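DyP (Bjerkandera adusta, PDB 3VXJ) is a heme peroxidase of the DyP family, which probably uses hydrogen peroxide to oxidise dyes and phenolic compounds. Local coordinates at residues Glu165-Leu170 against Phe223-Pro228; Ala232-Asn237 against Glu254-Arg259; Ser331-Pro336 against Arg352-Val357. All coordinates share one frame; numbering follows the deposited sequence.

Contact 1 (Glu165-Leu170 against Phe223-Pro228); sequences EHFGFL and FQQKVP. With HEM (protoporphyrin IX containing Fe), chain B.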
loop_
_atom_site.group_PDB
_atom_site.type_symbol
_atom_site.label_atom_id
_atom_site.label_comp_id
_atom_site.label_asym_id
_atom_site.label_seq_id
_atom_site.Cartn_x
_atom_site.Cartn_y
_atom_site.Cartn_z
ATOM N N GLU A 165 5.522 6.151 -8.314
ATOM C CA GLU A 165 5.312 4.784 -8.779
ATOM C C GLU A 165 5.429 4.760 -10.323
ATOM O O GLU A 165 5.620 5.810 -10.951
ATOM C CB GLU A 165 3.993 4.222 -8.224
ATOM C CG GLU A 165 2.756 5.062 -8.516
ATOM C CD GLU A 165 2.378 5.014 -9.983
ATOM O OE1 GLU A 165 2.217 6.093 -10.588
ATOM O OE2 GLU A 165 2.302 3.890 -10.527
ATOM N N HIS A 166 5.370 3.571 -10.912
ATOM C CA HIS A 166 5.667 3.392 -12.338
ATOM C C HIS A 166 4.747 4.076 -13.358
ATOM O O HIS A 166 5.196 4.334 -14.475
ATOM C CB HIS A 166 5.893 1.924 -12.677
ATOM C CG HIS A 166 7.293 1.482 -12.414
ATOM N ND1 HIS A 166 8.362 1.934 -13.159
ATOM C CD2 HIS A 166 7.810 0.670 -11.463
ATOM C CE1 HIS A 166 9.475 1.400 -12.693
ATOM N NE2 HIS A 166 9.170 0.634 -11.658
ATOM N N PHE A 167 3.502 4.385 -13.005
ATOM C CA PHE A 167 2.672 5.201 -13.896
ATOM C C PHE A 167 3.118 6.670 -13.890
ATOM O O PHE A 167 2.677 7.456 -14.731
ATOM C CB PHE A 167 1.187 5.140 -13.527
ATOM C CG PHE A 167 0.542 3.777 -13.694
ATOM C CD1 PHE A 167 0.801 2.958 -14.799
ATOM C CD2 PHE A 167 -0.358 3.330 -12.736
ATOM C CE1 PHE A 167 0.183 1.719 -14.921
ATOM C CE2 PHE A 167 -0.988 2.088 -12.857
ATOM C CZ PHE A 167 -0.712 1.279 -13.950
ATOM N N GLY A 168 3.985 7.036 -12.938
ATOM C CA GLY A 168 4.545 8.379 -12.864
ATOM C C GLY A 168 4.072 9.247 -11.707
ATOM O O GLY A 168 4.491 10.406 -11.606
ATOM N N PHE A 169 3.251 8.700 -10.811
ATOM C CA PHE A 169 2.617 9.513 -9.766
ATOM C C PHE A 169 3.316 9.416 -8.420
ATOM O O PHE A 169 3.634 8.316 -7.960
ATOM C CB PHE A 169 1.133 9.124 -9.617
ATOM C CG PHE A 169 0.300 9.441 -10.832
ATOM C CD1 PHE A 169 -0.545 10.533 -10.851
ATOM C CD2 PHE A 169 0.397 8.649 -11.979
ATOM C CE1 PHE A 169 -1.279 10.850 -11.991
ATOM C CE2 PHE A 169 -0.348 8.950 -13.124
ATOM C CZ PHE A 169 -1.174 10.064 -13.129
ATOM N N LEU A 170 3.551 10.573 -7.793
ATOM C CA LEU A 170 4.113 10.611 -6.432
ATOM C C LEU A 170 3.230 9.811 -5.478
ATOM O O LEU A 170 2.028 10.041 -5.401
ATOM C CB LEU A 170 4.286 12.055 -5.929
ATOM C CG LEU A 170 4.968 12.239 -4.566
ATOM C CD1 LEU A 170 6.402 11.706 -4.550
ATOM C CD2 LEU A 170 4.964 13.717 -4.203
ATOM N N PHE A 223 1.747 -6.395 -7.361
ATOM C CA PHE A 223 1.039 -5.906 -8.551
ATOM C C PHE A 223 2.016 -5.740 -9.695
ATOM O O PHE A 223 3.064 -5.115 -9.527
ATOM C CB PHE A 223 0.422 -4.525 -8.316
ATOM C CG PHE A 223 -0.677 -4.495 -7.302
ATOM C CD1 PHE A 223 -1.817 -5.285 -7.455
ATOM C CD2 PHE A 223 -0.596 -3.616 -6.227
ATOM C CE1 PHE A 223 -2.847 -5.221 -6.516
ATOM C CE2 PHE A 223 -1.617 -3.538 -5.284
ATOM C CZ PHE A 223 -2.756 -4.339 -5.432
ATOM N N GLN A 224 1.675 -6.279 -10.861
ATOM C CA GLN A 224 2.383 -5.937 -12.086
ATOM C C GLN A 224 1.634 -4.792 -12.758
ATOM O O GLN A 224 0.412 -4.846 -12.879
ATOM C CB GLN A 224 2.462 -7.155 -13.005
ATOM C CG GLN A 224 3.241 -6.906 -14.278
ATOM C CD GLN A 224 3.609 -8.173 -15.012
ATOM O OE1 GLN A 224 3.465 -9.283 -14.491
ATOM N NE2 GLN A 224 4.107 -8.012 -16.229
ATOM N N GLN A 225 2.359 -3.778 -13.219
ATOM C CA GLN A 225 1.742 -2.629 -13.888
ATOM C C GLN A 225 2.018 -2.607 -15.388
ATOM O O GLN A 225 3.123 -2.957 -15.845
ATOM C CB GLN A 225 2.200 -1.315 -13.241
ATOM C CG GLN A 225 1.590 -1.088 -11.841
ATOM C CD GLN A 225 2.214 0.065 -11.085
ATOM O OE1 GLN A 225 3.013 -0.143 -10.183
ATOM N NE2 GLN A 225 1.837 1.285 -11.437
ATOM N N LYS A 226 0.996 -2.197 -16.134
ATOM C CA LYS A 226 1.054 -2.086 -17.585
ATOM C C LYS A 226 1.169 -0.617 -17.980
ATOM O O LYS A 226 0.165 0.061 -18.241
ATOM C CB LYS A 226 -0.192 -2.724 -18.195
ATOM C CG LYS A 226 -0.445 -4.166 -17.753
ATOM C CD LYS A 226 0.614 -5.139 -18.221
ATOM C CE LYS A 226 0.145 -6.575 -18.059
ATOM N NZ LYS A 226 1.166 -7.547 -18.532
ATOM N N VAL A 227 2.404 -0.125 -17.977
ATOM C CA VAL A 227 2.654 1.315 -18.105
ATOM C C VAL A 227 2.462 1.835 -19.540
ATOM O O VAL A 227 1.763 2.835 -19.736
ATOM C CB VAL A 227 4.031 1.711 -17.512
ATOM C CG1 VAL A 227 4.260 3.209 -17.646
ATOM C CG2 VAL A 227 4.114 1.282 -16.050
ATOM N N PRO A 228 3.062 1.169 -20.548
ATOM C CA PRO A 228 2.777 1.633 -21.914
ATOM C C PRO A 228 1.287 1.622 -22.249
ATOM O O PRO A 228 0.801 2.518 -22.944
ATOM C CB PRO A 228 3.520 0.619 -22.783
ATOM C CG PRO A 228 4.634 0.145 -21.930
ATOM C CD PRO A 228 4.036 0.059 -20.549
HETATM C CHA HEM B . -2.985 6.796 -2.508
HETATM C CHB HEM B . -0.981 4.638 -6.342
HETATM C CHC HEM B . -2.969 0.419 -5.062
HETATM C CHD HEM B . -4.956 2.544 -1.201
HETATM C C1A HEM B . -2.300 6.588 -3.673
HETATM C C2A HEM B . -1.619 7.607 -4.440
HETATM C C3A HEM B . -1.073 7.004 -5.511
HETATM C C4A HEM B . -1.368 5.591 -5.428
HETATM C CMA HEM B . -0.242 7.656 -6.632
HETATM C CAA HEM B . -1.616 9.113 -4.094
HETATM C CBA HEM B . -0.493 9.566 -3.159
HETATM C CGA HEM B . -0.672 9.130 -1.724
HETATM O O1A HEM B . -1.563 9.643 -1.014
HETATM O O2A HEM B . 0.125 8.263 -1.272
HETATM C C1B HEM B . -1.329 3.302 -6.327
HETATM C C2B HEM B . -0.922 2.311 -7.301
HETATM C C3B HEM B . -1.471 1.135 -6.942
HETATM C C4B HEM B . -2.225 1.362 -5.727
HETATM C CMB HEM B . -0.032 2.618 -8.525
HETATM C CAB HEM B . -1.335 -0.240 -7.629
HETATM C CBB HEM B . -0.295 -0.545 -8.408
HETATM C C1C HEM B . -3.716 0.642 -3.933
HETATM C C2C HEM B . -4.552 -0.336 -3.264
HETATM C C3C HEM B . -5.117 0.257 -2.200
HETATM C C4C HEM B . -4.642 1.624 -2.170
HETATM C CMC HEM B . -4.716 -1.796 -3.727
HETATM C CAC HEM B . -6.084 -0.342 -1.146
HETATM C CBC HEM B . -7.030 -1.230 -1.480
HETATM C C1D HEM B . -4.549 3.853 -1.173
HETATM C C2D HEM B . -4.819 4.749 -0.076
HETATM C C3D HEM B . -4.224 6.061 -0.484
HETATM C C4D HEM B . -3.641 5.839 -1.783
HETATM C CMD HEM B . -5.569 4.487 1.241
HETATM C CAD HEM B . -4.283 7.345 0.356
HETATM C CBD HEM B . -5.648 7.984 0.117
HETATM C CGD HEM B . -5.827 9.233 0.936
HETATM O O1D HEM B . -6.196 10.279 0.336
HETATM O O2D HEM B . -5.611 9.197 2.169
HETATM N NA HEM B . -2.144 5.385 -4.316
HETATM N NB HEM B . -2.158 2.698 -5.389
HETATM N NC HEM B . -3.829 1.834 -3.256
HETATM N ND HEM B . -3.820 4.517 -2.158
HETATM FE FE HEM B . -3.044 3.617 -3.823
HETATM O O HOH W 1 5.065 1.279 -9.251
HETATM O O HOH W 2 -1.394 3.280 -2.758
#
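Glu165 and Gln225 meet at the edge of the heme pocket, where the loop that runs into the GXXDG motif (starting at Gly168) of DyP-type peroxidases leans on the end of strand 216-225. Gln225 NE2 donates to Glu165 OE2 at 2.8 Å, arriving nearly along the C-O axis, with amide and carboxylate almost coplanar. The loop itself supplies further donors. Phe167 N reaches the same OE2 at 2.8 Å from above the carboxylate plane, and Phe169 N meets Glu165 OE1 at 2.8 Å on its anti side. Glu165 can serve its own turn in this way because CG sits between the backbone N and the carbonyl carbon (chi1 55°) and the chain bends again at chi2, folding the acid back against the type I turn Glu165-Gly168. Three bonds thus fix the rotation of the carboxylate. The other end of the amide is also engaged, since Gln225 OE1 receives a hydrogen bond at 2.7 Å from water 1, which in turn accepts from His166 N. The Phe167 ring packs against the amide: Gln225 NE2 stands over one ring face, offset toward the rim and 3.3 Å from Phe167 CE2, with ring and amide planes 78° apart. Lys226 O faces the edge of that ring. Val227, at the start of helix 227-236, adds an apolar touch, its CG2 lying 3.9 Å from Phe167 CD1, and the Phe167 ring stacks with Phe230 of the same helix. On the cofactor side, the heme methyl CMB approaches Glu165 OE2 to 3.3 Å.

Contact 2 (Ala232-Asn237 against Glu254-Arg259); sequences AYTLAN and EFLGAR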
loop_
_atom_site.group_PDB
_atom_site.type_symbol
_atom_site.label_atom_id
_atom_site.label_comp_id
_atom_site.label_asym_id
_atom_site.label_seq_id
_atom_site.Cartn_x
_atom_site.Cartn_y
_atom_site.Cartn_z
ATOM N N ALA A 232 -0.837 4.871 -23.323
ATOM C CA ALA A 232 -1.569 4.846 -24.588
ATOM C C ALA A 232 -3.059 5.091 -24.386
ATOM O O ALA A 232 -3.677 5.804 -25.181
ATOM C CB ALA A 232 -1.326 3.528 -25.316
ATOM N N TYR A 233 -3.629 4.517 -23.323
ATOM C CA TYR A 233 -5.035 4.732 -23.005
ATOM C C TYR A 233 -5.331 6.207 -22.733
ATOM O O TYR A 233 -6.338 6.732 -23.202
ATOM C CB TYR A 233 -5.484 3.883 -21.808
ATOM C CG TYR A 233 -6.951 4.072 -21.496
ATOM C CD1 TYR A 233 -7.931 3.371 -22.197
ATOM C CD2 TYR A 233 -7.364 4.978 -20.518
ATOM C CE1 TYR A 233 -9.288 3.561 -21.921
ATOM C CE2 TYR A 233 -8.712 5.173 -20.242
ATOM C CZ TYR A 233 -9.668 4.465 -20.940
ATOM O OH TYR A 233 -11.000 4.667 -20.657
ATOM N N THR A 234 -4.463 6.875 -21.974
ATOM C CA THR A 234 -4.696 8.288 -21.662
ATOM C C THR A 234 -4.536 9.174 -22.896
ATOM O O THR A 234 -5.237 10.171 -23.032
ATOM C CB THR A 234 -3.821 8.825 -20.501
ATOM O OG1 THR A 234 -2.449 8.832 -20.895
ATOM C CG2 THR A 234 -3.996 7.999 -19.211
ATOM N N LEU A 235 -3.622 8.813 -23.793
ATOM C CA LEU A 235 -3.489 9.534 -25.054
ATOM C C LEU A 235 -4.712 9.333 -25.953
ATOM O O LEU A 235 -5.221 10.298 -26.529
ATOM C CB LEU A 235 -2.196 9.135 -25.769
ATOM C CG LEU A 235 -0.925 9.694 -25.114
ATOM C CD1 LEU A 235 0.285 8.908 -25.572
ATOM C CD2 LEU A 235 -0.768 11.176 -25.453
ATOM N N ALA A 236 -5.195 8.093 -26.056
ATOM C CA ALA A 236 -6.361 7.777 -26.891
ATOM C C ALA A 236 -7.650 8.418 -26.384
ATOM O O ALA A 236 -8.571 8.686 -27.163
ATOM C CB ALA A 236 -6.533 6.269 -27.008
ATOM N N ASN A 237 -7.707 8.673 -25.080
ATOM C CA ASN A 237 -8.912 9.188 -24.434
ATOM C C ASN A 237 -8.703 10.565 -23.814
ATOM O O ASN A 237 -9.443 10.991 -22.919
ATOM C CB ASN A 237 -9.424 8.171 -23.418
ATOM C CG ASN A 237 -9.917 6.913 -24.085
ATOM O OD1 ASN A 237 -11.038 6.872 -24.594
ATOM N ND2 ASN A 237 -9.075 5.891 -24.119
ATOM N N GLU A 254 -2.378 13.856 -19.786
ATOM C CA GLU A 254 -1.889 14.079 -18.427
ATOM C C GLU A 254 -3.063 14.369 -17.504
ATOM O O GLU A 254 -3.137 13.832 -16.396
ATOM C CB GLU A 254 -0.895 15.242 -18.369
ATOM C CG GLU A 254 0.415 15.035 -19.146
ATOM C CD GLU A 254 1.299 13.859 -18.688
ATOM O OE1 GLU A 254 1.030 13.176 -17.666
ATOM O OE2 GLU A 254 2.303 13.616 -19.398
ATOM N N PHE A 255 -3.994 15.201 -17.967
ATOM C CA PHE A 255 -5.177 15.529 -17.175
ATOM C C PHE A 255 -6.028 14.291 -16.909
ATOM O O PHE A 255 -6.451 14.071 -15.772
ATOM C CB PHE A 255 -5.988 16.620 -17.878
ATOM C CG PHE A 255 -7.161 17.144 -17.084
ATOM C CD1 PHE A 255 -7.023 17.579 -15.763
ATOM C CD2 PHE A 255 -8.409 17.241 -17.685
ATOM C CE1 PHE A 255 -8.120 18.083 -15.059
ATOM C CE2 PHE A 255 -9.504 17.751 -16.987
ATOM C CZ PHE A 255 -9.359 18.172 -15.674
ATOM N N LEU A 256 -6.245 13.458 -17.929
ATOM C CA LEU A 256 -6.996 12.221 -17.712
ATOM C C LEU A 256 -6.333 11.338 -16.639
ATOM O O LEU A 256 -7.032 10.804 -15.761
ATOM C CB LEU A 256 -7.206 11.458 -19.029
ATOM C CG LEU A 256 -7.993 10.152 -18.902
ATOM C CD1 LEU A 256 -9.391 10.373 -18.349
ATOM C CD2 LEU A 256 -8.074 9.483 -20.254
ATOM N N GLY A 257 -5.011 11.201 -16.686
ATOM C CA GLY A 257 -4.296 10.451 -15.652
ATOM C C GLY A 257 -4.556 11.018 -14.268
ATOM O O GLY A 257 -4.851 10.269 -13.321
ATOM N N ALA A 258 -4.477 12.344 -14.151
ATOM C CA ALA A 258 -4.750 13.000 -12.869
ATOM C C ALA A 258 -6.185 12.800 -12.391
ATOM O O ALA A 258 -6.427 12.666 -11.191
ATOM C CB ALA A 258 -4.390 14.497 -12.933
ATOM N N ARG A 259 -7.129 12.778 -13.322
ATOM C CA ARG A 259 -8.537 12.545 -13.005
ATOM C C ARG A 259 -8.765 11.117 -12.503
ATOM O O ARG A 259 -9.612 10.879 -11.628
ATOM C CB ARG A 259 -9.403 12.829 -14.237
ATOM C CG ARG A 259 -9.401 14.290 -14.683
ATOM C CD ARG A 259 -10.217 15.158 -13.764
ATOM N NE ARG A 259 -11.644 14.937 -13.975
ATOM C CZ ARG A 259 -12.596 15.590 -13.314
ATOM N NH1 ARG A 259 -12.279 16.502 -12.409
ATOM N NH2 ARG A 259 -13.865 15.334 -13.569
#
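Leu256 and Asn237 meet through a single methyl, Leu256 CD2, which does most of the touching in the apolar part of this contact. With CG anti to the backbone N (chi1 -180°), the leucine side chain reaches across to the C-terminal end of helix 227-236. There Leu256 CD2 packs 3.7 Å from Asn237 CB and 3.4 Å from the backbone Asn237 O. The same methyl lies 3.8 Å from Thr234 CA, and it approaches the Tyr233 ring obliquely, more loosely, at 4.4 Å from CE2. The methyl of Thr234 lies against the backbone of the second helix, CG2 4.2 Å from Gly257 N. Two helices of the C-terminal DyP region are joined here, 227-236, which follows a strand of the sheet that lines the heme pocket, and 249-261. Their local axes pass 8.7 Å apart at 114°, a steep crossing that confines the touch to a small patch. Polar interactions shape the end of the first helix without spanning the interface. Asn237, the first residue to leave helical geometry, folds its amide back so that ND2 donates to Tyr233 O at 3.0 Å, while its backbone N makes a weak bond to the same oxygen. ND2 also stands over one face of the Tyr233 ring, toward its rim. Thr234 OG1 is bonded to Asn231 O one turn earlier, and its methyl is therefore the branch that faces helix 249-261.

Contact 3 (Ser331-Pro336 against Arg352-Val357); sequences SIPYGP and RGLLFV. With HEM (protoporphyrin IX containing Fe), chain B.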
loop_
_atom_site.group_PDB
_atom_site.type_symbol
_atom_site.label_atom_id
_atom_site.label_comp_id
_atom_site.label_asym_id
_atom_site.label_seq_id
_atom_site.Cartn_x
_atom_site.Cartn_y
_atom_site.Cartn_z
ATOM N N SER A 331 4.493 0.989 0.464
ATOM C CA SER A 331 4.731 0.309 -0.796
ATOM C C SER A 331 6.019 0.782 -1.458
ATOM O O SER A 331 6.505 1.885 -1.197
ATOM C CB SER A 331 3.562 0.573 -1.736
ATOM O OG SER A 331 2.339 0.193 -1.114
ATOM N N ILE A 332 6.554 -0.048 -2.350
ATOM C CA ILE A 332 7.729 0.330 -3.124
ATOM C C ILE A 332 7.577 -0.171 -4.565
ATOM O O ILE A 332 7.125 -1.295 -4.789
ATOM C CB ILE A 332 9.044 -0.187 -2.466
ATOM C CG1 ILE A 332 10.271 0.461 -3.120
ATOM C CG2 ILE A 332 9.122 -1.722 -2.491
ATOM C CD1 ILE A 332 11.580 0.216 -2.399
ATOM N N PRO A 333 7.946 0.662 -5.553
ATOM C CA PRO A 333 7.924 0.170 -6.938
ATOM C C PRO A 333 8.954 -0.922 -7.173
ATOM O O PRO A 333 9.918 -1.035 -6.395
ATOM C CB PRO A 333 8.302 1.417 -7.756
ATOM C CG PRO A 333 7.924 2.571 -6.870
ATOM C CD PRO A 333 8.294 2.094 -5.498
ATOM N N TYR A 334 8.790 -1.700 -8.239
ATOM C CA TYR A 334 9.837 -2.617 -8.669
ATOM C C TYR A 334 9.948 -2.611 -10.177
ATOM O O TYR A 334 8.995 -2.267 -10.881
ATOM C CB TYR A 334 9.615 -4.045 -8.148
ATOM C CG TYR A 334 8.598 -4.856 -8.927
ATOM C CD1 TYR A 334 8.986 -5.599 -10.051
ATOM C CD2 TYR A 334 7.261 -4.902 -8.536
ATOM C CE1 TYR A 334 8.054 -6.342 -10.783
ATOM C CE2 TYR A 334 6.322 -5.649 -9.265
ATOM C CZ TYR A 334 6.729 -6.366 -10.376
ATOM O OH TYR A 334 5.770 -7.092 -11.052
ATOM N N GLY A 335 11.117 -3.020 -10.655
ATOM C CA GLY A 335 11.334 -3.232 -12.071
ATOM C C GLY A 335 11.976 -2.049 -12.749
ATOM O O GLY A 335 12.098 -0.979 -12.158
ATOM N N PRO A 336 12.392 -2.237 -14.008
ATOM C CA PRO A 336 13.108 -1.214 -14.756
ATOM C C PRO A 336 12.199 -0.084 -15.210
ATOM O O PRO A 336 10.974 -0.238 -15.264
ATOM C CB PRO A 336 13.626 -1.983 -15.976
ATOM C CG PRO A 336 12.609 -3.059 -16.179
ATOM C CD PRO A 336 12.200 -3.466 -14.797
ATOM N N ARG A 352 7.406 -4.895 -14.352
ATOM C CA ARG A 352 7.535 -3.796 -13.407
ATOM C C ARG A 352 6.206 -3.633 -12.680
ATOM O O ARG A 352 5.159 -4.075 -13.163
ATOM C CB ARG A 352 7.919 -2.487 -14.110
ATOM C CG ARG A 352 6.887 -1.994 -15.126
ATOM C CD ARG A 352 7.335 -0.706 -15.803
ATOM N NE ARG A 352 8.564 -0.872 -16.582
ATOM C CZ ARG A 352 8.620 -1.292 -17.848
ATOM N NH1 ARG A 352 7.523 -1.630 -18.514
ATOM N NH2 ARG A 352 9.792 -1.393 -18.455
ATOM N N GLY A 353 6.223 -2.979 -11.526
ATOM C CA GLY A 353 4.981 -2.788 -10.795
ATOM C C GLY A 353 5.181 -2.232 -9.408
ATOM O O GLY A 353 6.059 -1.392 -9.185
ATOM N N LEU A 354 4.367 -2.707 -8.474
ATOM C CA LEU A 354 4.341 -2.194 -7.118
ATOM C C LEU A 354 4.297 -3.356 -6.155
ATOM O O LEU A 354 3.479 -4.265 -6.293
ATOM C CB LEU A 354 3.120 -1.281 -6.891
ATOM C CG LEU A 354 3.088 -0.453 -5.591
ATOM C CD1 LEU A 354 4.199 0.609 -5.574
ATOM C CD2 LEU A 354 1.712 0.210 -5.390
ATOM N N LEU A 355 5.207 -3.322 -5.196
ATOM C CA LEU A 355 5.138 -4.199 -4.032
ATOM C C LEU A 355 4.380 -3.424 -2.964
ATOM O O LEU A 355 4.938 -2.557 -2.285
ATOM C CB LEU A 355 6.541 -4.617 -3.576
ATOM C CG LEU A 355 7.383 -5.248 -4.689
ATOM C CD1 LEU A 355 8.763 -5.649 -4.201
ATOM C CD2 LEU A 355 6.686 -6.445 -5.321
ATOM N N PHE A 356 3.087 -3.730 -2.870
ATOM C CA PHE A 356 2.146 -2.947 -2.085
ATOM C C PHE A 356 2.042 -3.510 -0.666
ATOM O O PHE A 356 1.927 -4.730 -0.470
ATOM C CB PHE A 356 0.796 -2.960 -2.802
ATOM C CG PHE A 356 -0.321 -2.323 -2.033
ATOM C CD1 PHE A 356 -0.625 -0.974 -2.198
ATOM C CD2 PHE A 356 -1.108 -3.092 -1.175
ATOM C CE1 PHE A 356 -1.663 -0.387 -1.482
ATOM C CE2 PHE A 356 -2.166 -2.519 -0.484
ATOM C CZ PHE A 356 -2.442 -1.169 -0.629
ATOM N N VAL A 357 2.089 -2.598 0.303
ATOM C CA VAL A 357 2.097 -2.948 1.723
ATOM C C VAL A 357 1.153 -2.006 2.447
ATOM O O VAL A 357 1.332 -0.786 2.380
ATOM C CB VAL A 357 3.511 -2.757 2.302
ATOM C CG1 VAL A 357 3.517 -2.953 3.802
ATOM C CG2 VAL A 357 4.504 -3.716 1.631
HETATM C CHA HEM B . -2.985 6.796 -2.508
HETATM C CHB HEM B . -0.981 4.638 -6.342
HETATM C CHC HEM B . -2.969 0.419 -5.062
HETATM C CHD HEM B . -4.956 2.544 -1.201
HETATM C C1A HEM B . -2.300 6.588 -3.673
HETATM C C2A HEM B . -1.619 7.607 -4.440
HETATM C C3A HEM B . -1.073 7.004 -5.511
HETATM C C4A HEM B . -1.368 5.591 -5.428
HETATM C CMA HEM B . -0.242 7.656 -6.632
HETATM C CAA HEM B . -1.616 9.113 -4.094
HETATM C CBA HEM B . -0.493 9.566 -3.159
HETATM C CGA HEM B . -0.672 9.130 -1.724
HETATM O O1A HEM B . -1.563 9.643 -1.014
HETATM O O2A HEM B . 0.125 8.263 -1.272
HETATM C C1B HEM B . -1.329 3.302 -6.327
HETATM C C2B HEM B . -0.922 2.311 -7.301
HETATM C C3B HEM B . -1.471 1.135 -6.942
HETATM C C4B HEM B . -2.225 1.362 -5.727
HETATM C CMB HEM B . -0.032 2.618 -8.525
HETATM C CAB HEM B . -1.335 -0.240 -7.629
HETATM C CBB HEM B . -0.295 -0.545 -8.408
HETATM C C1C HEM B . -3.716 0.642 -3.933
HETATM C C2C HEM B . -4.552 -0.336 -3.264
HETATM C C3C HEM B . -5.117 0.257 -2.200
HETATM C C4C HEM B . -4.642 1.624 -2.170
HETATM C CMC HEM B . -4.716 -1.796 -3.727
HETATM C CAC HEM B . -6.084 -0.342 -1.146
HETATM C CBC HEM B . -7.030 -1.230 -1.480
HETATM C C1D HEM B . -4.549 3.853 -1.173
HETATM C C2D HEM B . -4.819 4.749 -0.076
HETATM C C3D HEM B . -4.224 6.061 -0.484
HETATM C C4D HEM B . -3.641 5.839 -1.783
HETATM C CMD HEM B . -5.569 4.487 1.241
HETATM C CAD HEM B . -4.283 7.345 0.356
HETATM C CBD HEM B . -5.648 7.984 0.117
HETATM C CGD HEM B . -5.827 9.233 0.936
HETATM O O1D HEM B . -6.196 10.279 0.336
HETATM O O2D HEM B . -5.611 9.197 2.169
HETATM N NA HEM B . -2.144 5.385 -4.316
HETATM N NB HEM B . -2.158 2.698 -5.389
HETATM N NC HEM B . -3.829 1.834 -3.256
HETATM N ND HEM B . -3.820 4.517 -2.158
HETATM FE FE HEM B . -3.044 3.617 -3.823
HETATM O O HOH W 2 -1.394 3.280 -2.758
#
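Tyr334 and Gly353 form a hydrogen-bonded pair in an antiparallel beta ladder, and the tyrosine side chain doubles back over its partner strand. From CB the chain turns at chi1 79°, which places CG between the backbone N and the carbonyl carbon and swings the ring across the ladder. CG then lies 4.0 Å from Gly353 N. On one flank CD2 meets Leu355 CD2 at 3.6 Å, and further out CE2 is 3.5 Å from Gly353 CA. On the other flank CE1 comes 3.7 Å from Arg352 CA. Gly353 N thus sits above the centre of the ring face, although its hydrogen is already given to Tyr334 O; a side chain on Gly353 would run into CE2. At the tip, OH is hydrogen-bonded to Asp351 OD1 and His222 NE2. With an alanine in place of Tyr334, the Arg352-Gly353 peptide would probably be uncovered, and Asp351 and His222 left without their shared hydroxyl partner. The ladder continues with reciprocal bonds between Ile332 and Leu355, and both ends are closed by side chains. Val357 N donates to Ser331 OG at 3.1 Å. Arg352 NE donates to Pro336 O at 2.8 Å, almost straight at 178°, with the oxygen in the guanidinium plane, while NH1 holds Glu342 in a salt bridge. Toward the heme, Phe356 CE1 lies 3.4 Å from pyrrole carbon C1C, and Leu354 CD2 packs beside the vinyl-bearing C3B. The antiparallel sheet, ordered 328-334, 353-360, 216-225, 420-430, belongs to the ferredoxin-like (dimeric alpha+beta barrel) fold of DyP-type peroxidases; Ile332, Leu355 and Val357 rest on Phe26 of strand 23-31, in the N-terminal sheet.

Overall arrangement
The three contacts follow one another along the chain, neither nesting nor crossing. Contact 1 closes first, bringing the loop after strand 146-155 to the junction of strand 216-225 and helix 227-236. Contact 2 opens on that same helix and closes when helix 249-261 comes back to pack against it; Phe169 CZ of contact 1 touches Gly257 O of contact 2, so the heme-side loop also rests on helix 249-261. Contact 3 closes last, pairing strands 328-334 and 353-360. It joins contact 1 within one sheet through Gln225 and Arg352, and both line the heme. Contacts 2 and 3 stay about 12 Å apart at their nearest atoms.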